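Local coordinates for protein DNA primase (Helicobacter pylori, PDB 4EHS) that synthesises short RNA primers for DNA replication and stimulates the helicase DnaB, which it binds through its C-terminal domain, at residues L100-E109 with I136-I147. Numbering follows the deposited sequence.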
loop_
_atom_site.group_PDB
_atom_site.type_symbol
_atom_site.label_atom_id
_atom_site.label_comp_id
_atom_site.label_asym_id
_atom_site.label_seq_id
_atom_site.Cartn_x
_atom_site.Cartn_y
_atom_site.Cartn_z
ATOM N N LEU A 100 -9.215 -12.461 -3.743
ATOM C CA LEU A 100 -8.395 -11.362 -3.163
ATOM C C LEU A 100 -9.062 -10.008 -3.544
ATOM O O LEU A 100 -9.221 -9.070 -2.700
ATOM C CB LEU A 100 -6.928 -11.461 -3.674
ATOM C CG LEU A 100 -6.050 -10.318 -3.161
ATOM C CD1 LEU A 100 -5.911 -10.200 -1.641
ATOM C CD2 LEU A 100 -4.692 -10.504 -3.867
ATOM N N ARG A 101 -9.502 -9.913 -4.779
ATOM C CA ARG A 101 -10.124 -8.667 -5.219
ATOM C C ARG A 101 -11.394 -8.372 -4.392
ATOM O O ARG A 101 -11.674 -7.223 -4.016
ATOM C CB ARG A 101 -10.453 -8.702 -6.741
ATOM C CG ARG A 101 -9.320 -8.344 -7.704
ATOM C CD ARG A 101 -9.796 -7.967 -9.161
ATOM N NE ARG A 101 -10.764 -8.923 -9.654
ATOM C CZ ARG A 101 -10.459 -10.137 -10.151
ATOM N NH1 ARG A 101 -9.191 -10.509 -10.323
ATOM N NH2 ARG A 101 -11.456 -10.955 -10.531
ATOM N N LEU A 102 -12.173 -9.407 -4.083
ATOM C CA LEU A 102 -13.390 -9.162 -3.301
ATOM C C LEU A 102 -13.088 -8.750 -1.879
ATOM O O LEU A 102 -13.748 -7.875 -1.378
ATOM C CB LEU A 102 -14.242 -10.457 -3.350
ATOM C CG LEU A 102 -15.589 -10.373 -2.648
ATOM C CD1 LEU A 102 -16.430 -9.374 -3.410
ATOM C CD2 LEU A 102 -16.252 -11.793 -2.581
ATOM N N LEU A 103 -12.033 -9.323 -1.260
ATOM C CA LEU A 103 -11.646 -8.913 0.055
ATOM C C LEU A 103 -11.241 -7.428 0.071
ATOM O O LEU A 103 -11.659 -6.665 0.963
ATOM C CB LEU A 103 -10.447 -9.759 0.527
ATOM C CG LEU A 103 -10.028 -9.471 1.967
ATOM C CD1 LEU A 103 -11.080 -10.001 2.880
ATOM C CD2 LEU A 103 -8.722 -10.246 2.148
ATOM N N ILE A 104 -10.445 -7.046 -0.931
ATOM C CA ILE A 104 -10.023 -5.639 -1.022
ATOM C C ILE A 104 -11.201 -4.728 -1.287
ATOM O O ILE A 104 -11.281 -3.663 -0.641
ATOM C CB ILE A 104 -8.912 -5.468 -2.064
ATOM C CG1 ILE A 104 -7.670 -6.279 -1.648
ATOM C CG2 ILE A 104 -8.504 -3.975 -2.201
ATOM C CD1 ILE A 104 -6.694 -6.468 -2.832
ATOM N N LEU A 105 -12.054 -5.105 -2.247
ATOM C CA LEU A 105 -13.305 -4.343 -2.545
ATOM C C LEU A 105 -14.121 -4.136 -1.281
ATOM O O LEU A 105 -14.487 -2.969 -0.959
ATOM C CB LEU A 105 -14.145 -4.997 -3.669
ATOM C CG LEU A 105 -15.516 -4.366 -4.000
ATOM C CD1 LEU A 105 -15.376 -3.043 -4.713
ATOM C CD2 LEU A 105 -16.370 -5.292 -4.828
ATOM N N ARG A 106 -14.384 -5.198 -0.516
ATOM C CA ARG A 106 -14.988 -5.016 0.808
ATOM C C ARG A 106 -14.348 -4.025 1.760
ATOM O O ARG A 106 -15.048 -3.186 2.377
ATOM C CB ARG A 106 -15.208 -6.338 1.515
ATOM C CG ARG A 106 -16.234 -7.094 0.651
ATOM C CD ARG A 106 -16.834 -8.212 1.442
ATOM N NE ARG A 106 -17.889 -8.929 0.662
ATOM C CZ ARG A 106 -18.424 -10.055 1.151
ATOM N NH1 ARG A 106 -18.031 -10.504 2.341
ATOM N NH2 ARG A 106 -19.312 -10.713 0.456
ATOM N N TYR A 107 -13.028 -4.066 1.841
ATOM C CA TYR A 107 -12.296 -3.091 2.656
ATOM C C TYR A 107 -12.639 -1.649 2.197
ATOM O O TYR A 107 -12.948 -0.791 3.014
ATOM C CB TYR A 107 -10.791 -3.349 2.507
ATOM C CG TYR A 107 -9.969 -2.286 3.174
ATOM C CD1 TYR A 107 -9.615 -2.390 4.526
ATOM C CD2 TYR A 107 -9.550 -1.184 2.450
ATOM C CE1 TYR A 107 -8.873 -1.395 5.160
ATOM C CE2 TYR A 107 -8.827 -0.181 3.079
ATOM C CZ TYR A 107 -8.461 -0.307 4.407
ATOM O OH TYR A 107 -7.713 0.731 4.991
ATOM N N PHE A 108 -12.572 -1.388 0.924
ATOM C CA PHE A 108 -12.840 -0.015 0.431
ATOM C C PHE A 108 -14.320 0.380 0.538
ATOM O O PHE A 108 -14.628 1.568 0.800
ATOM C CB PHE A 108 -12.318 0.208 -0.974
ATOM C CG PHE A 108 -10.825 0.366 -1.040
ATOM C CD1 PHE A 108 -10.207 1.525 -0.557
ATOM C CD2 PHE A 108 -10.034 -0.619 -1.587
ATOM C CE1 PHE A 108 -8.815 1.663 -0.611
ATOM C CE2 PHE A 108 -8.641 -0.464 -1.697
ATOM C CZ PHE A 108 -8.020 0.650 -1.178
ATOM N N GLU A 109 -15.226 -0.598 0.420
ATOM C CA GLU A 109 -16.643 -0.285 0.648
ATOM C C GLU A 109 -16.854 0.158 2.094
ATOM O O GLU A 109 -17.551 1.170 2.345
ATOM C CB GLU A 109 -17.505 -1.506 0.226
ATOM C CG GLU A 109 -17.639 -1.640 -1.293
ATOM C CD GLU A 109 -18.416 -2.911 -1.721
ATOM O OE1 GLU A 109 -18.490 -3.853 -0.888
ATOM O OE2 GLU A 109 -18.929 -2.949 -2.874
ATOM N N ILE A 136 -12.600 1.144 -5.803
ATOM C CA ILE A 136 -13.806 0.332 -6.017
ATOM C C ILE A 136 -14.056 0.236 -7.528
ATOM O O ILE A 136 -14.351 -0.836 -8.028
ATOM C CB ILE A 136 -15.000 0.917 -5.217
ATOM C CG1 ILE A 136 -14.796 0.700 -3.688
ATOM C CG2 ILE A 136 -16.349 0.294 -5.673
ATOM C CD1 ILE A 136 -15.747 1.528 -2.797
HETATM N N MSE A 137 -13.918 1.349 -8.241
HETATM C CA MSE A 137 -14.088 1.342 -9.691
HETATM C C MSE A 137 -13.127 0.349 -10.342
HETATM O O MSE A 137 -13.543 -0.545 -11.079
HETATM C CB MSE A 137 -13.867 2.743 -10.263
HETATM C CG MSE A 137 -14.309 2.898 -11.710
HETATM SE SE MSE A 137 -14.032 4.704 -12.391
HETATM C CE MSE A 137 -12.091 4.798 -12.220
ATOM N N LYS A 138 -11.839 0.517 -10.059
ATOM C CA LYS A 138 -10.790 -0.361 -10.582
ATOM C C LYS A 138 -11.008 -1.810 -10.216
ATOM O O LYS A 138 -10.839 -2.676 -11.078
ATOM C CB LYS A 138 -9.404 0.104 -10.162
ATOM C CG LYS A 138 -8.967 1.335 -10.908
ATOM C CD LYS A 138 -7.747 1.976 -10.301
ATOM C CE LYS A 138 -7.396 3.234 -11.094
ATOM N NZ LYS A 138 -5.934 3.279 -11.359
ATOM N N LEU A 139 -11.371 -2.079 -8.963
ATOM C CA LEU A 139 -11.541 -3.456 -8.529
ATOM C C LEU A 139 -12.617 -4.069 -9.387
ATOM O O LEU A 139 -12.460 -5.176 -9.911
ATOM C CB LEU A 139 -11.806 -3.554 -7.029
ATOM C CG LEU A 139 -10.542 -3.199 -6.190
ATOM C CD1 LEU A 139 -10.779 -2.602 -4.787
ATOM C CD2 LEU A 139 -9.707 -4.468 -5.995
ATOM N N LYS A 140 -13.694 -3.335 -9.587
ATOM C CA LYS A 140 -14.762 -3.882 -10.421
ATOM C C LYS A 140 -14.338 -3.963 -11.873
ATOM O O LYS A 140 -14.880 -4.777 -12.606
ATOM C CB LYS A 140 -16.038 -3.044 -10.274
ATOM C CG LYS A 140 -16.724 -3.220 -8.935
ATOM C CD LYS A 140 -17.715 -2.080 -8.728
ATOM C CE LYS A 140 -18.753 -2.554 -7.735
ATOM N NZ LYS A 140 -18.530 -1.849 -6.452
ATOM N N GLN A 141 -13.395 -3.131 -12.320
ATOM C CA GLN A 141 -12.870 -3.310 -13.685
ATOM C C GLN A 141 -11.938 -4.555 -13.734
ATOM O O GLN A 141 -11.326 -4.821 -14.766
ATOM C CB GLN A 141 -12.122 -2.071 -14.185
ATOM C CG GLN A 141 -12.982 -0.903 -14.646
ATOM C CD GLN A 141 -12.217 0.436 -14.690
ATOM O OE1 GLN A 141 -10.957 0.501 -14.643
ATOM N NE2 GLN A 141 -12.986 1.524 -14.760
ATOM N N GLY A 142 -11.818 -5.281 -12.620
ATOM C CA GLY A 142 -10.890 -6.418 -12.506
ATOM C C GLY A 142 -9.432 -6.169 -12.114
ATOM O O GLY A 142 -8.611 -7.092 -12.223
ATOM N N GLU A 143 -9.076 -4.941 -11.688
ATOM C CA GLU A 143 -7.684 -4.624 -11.330
ATOM C C GLU A 143 -7.483 -4.788 -9.833
ATOM O O GLU A 143 -8.340 -4.392 -9.067
ATOM C CB GLU A 143 -7.293 -3.151 -11.564
ATOM C CG GLU A 143 -7.517 -2.481 -12.901
ATOM C CD GLU A 143 -6.757 -1.172 -12.953
ATOM O OE1 GLU A 143 -5.788 -1.019 -12.163
ATOM O OE2 GLU A 143 -7.098 -0.304 -13.793
ATOM N N LEU A 144 -6.322 -5.265 -9.402
ATOM C CA LEU A 144 -6.034 -5.281 -7.984
ATOM C C LEU A 144 -5.552 -3.884 -7.596
ATOM O O LEU A 144 -4.915 -3.159 -8.419
ATOM C CB LEU A 144 -4.924 -6.309 -7.668
ATOM C CG LEU A 144 -5.429 -7.736 -7.630
ATOM C CD1 LEU A 144 -4.355 -8.826 -7.662
ATOM C CD2 LEU A 144 -6.198 -7.843 -6.305
ATOM N N VAL A 145 -5.829 -3.492 -6.366
ATOM C CA VAL A 145 -5.432 -2.147 -5.882
ATOM C C VAL A 145 -4.939 -2.392 -4.471
ATOM O O VAL A 145 -5.559 -3.151 -3.716
ATOM C CB VAL A 145 -6.634 -1.156 -5.831
ATOM C CG1 VAL A 145 -6.223 0.223 -5.332
ATOM C CG2 VAL A 145 -7.253 -1.040 -7.223
ATOM N N ALA A 146 -3.811 -1.773 -4.125
ATOM C CA ALA A 146 -3.194 -1.890 -2.795
ATOM C C ALA A 146 -3.935 -1.120 -1.728
ATOM O O ALA A 146 -4.420 -0.005 -1.985
ATOM C CB ALA A 146 -1.754 -1.370 -2.892
ATOM N N ILE A 147 -4.029 -1.676 -0.524
ATOM C CA ILE A 147 -4.449 -0.940 0.682
ATOM C C ILE A 147 -3.239 -0.395 1.470
ATOM O O ILE A 147 -2.585 -1.152 2.246
ATOM C CB ILE A 147 -5.200 -1.913 1.636
ATOM C CG1 ILE A 147 -6.353 -2.499 0.857
ATOM C CG2 ILE A 147 -5.565 -1.252 2.984
ATOM C CD1 ILE A 147 -7.048 -3.681 1.534
#
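Ile147 lies over one face of the Tyr107 ring, its CG2 methyl 3.7 Å from the ring centroid in a CH-pi contact 29° off the ring normal. Its CD1 lies over the same face nearer Tyr107 CG, and CG1 lies within contact distance of both Tyr107 CD2 and Phe108 CE2, so one branched side chain touches two aromatics. Tyr107 suits this border position because its ring is greasy while its OH hydrogen-bonds to Glu149, just beyond the contact. Backbone hydrogen bonding also ties Ile147 to Tyr54.

Arg101 works mainly through its aliphatic stem. CG packs 3.5 Å from Leu144 CD2, the two side chains crossing at about a right angle. Arg101 CD lies 3.4 Å from Gly142 O; beyond it, the bend at chi3 (-47°) takes NE and the guanidinium alongside Gly142. Gly142 has a positive phi, which glycine readily adopts, and closes helix 122-140 with a Schellman motif that turns the chain back across helix 96-117.

Leu139 is a knob in a hole formed by Arg101, Ile104, Leu105 and Phe108. Its forked end suits that hole: CD1 meets Ile104 CG2 at 3.7 Å and also the Phe108 ring, while CD2 leans toward the Arg101 carbonyl. One turn earlier, Ile136 CG2 packs 3.6 Å from Leu105 CD1. At the margin, a long salt bridge joins Glu109 OE2 to Lys140 NZ (3.8 Å). Val145 O is buried against Ile104 without a polar partner.

The short helical segments run nearly antiparallel (160°), their axes 9.7 Å apart at closest approach. Helices 96-117 and 122-140, joined by a short connection, form an antiparallel helical hairpin with Leu139 as a knob in its interface, extended by the returning C-terminal tail within the all-helical helicase-binding domain of DnaG primase.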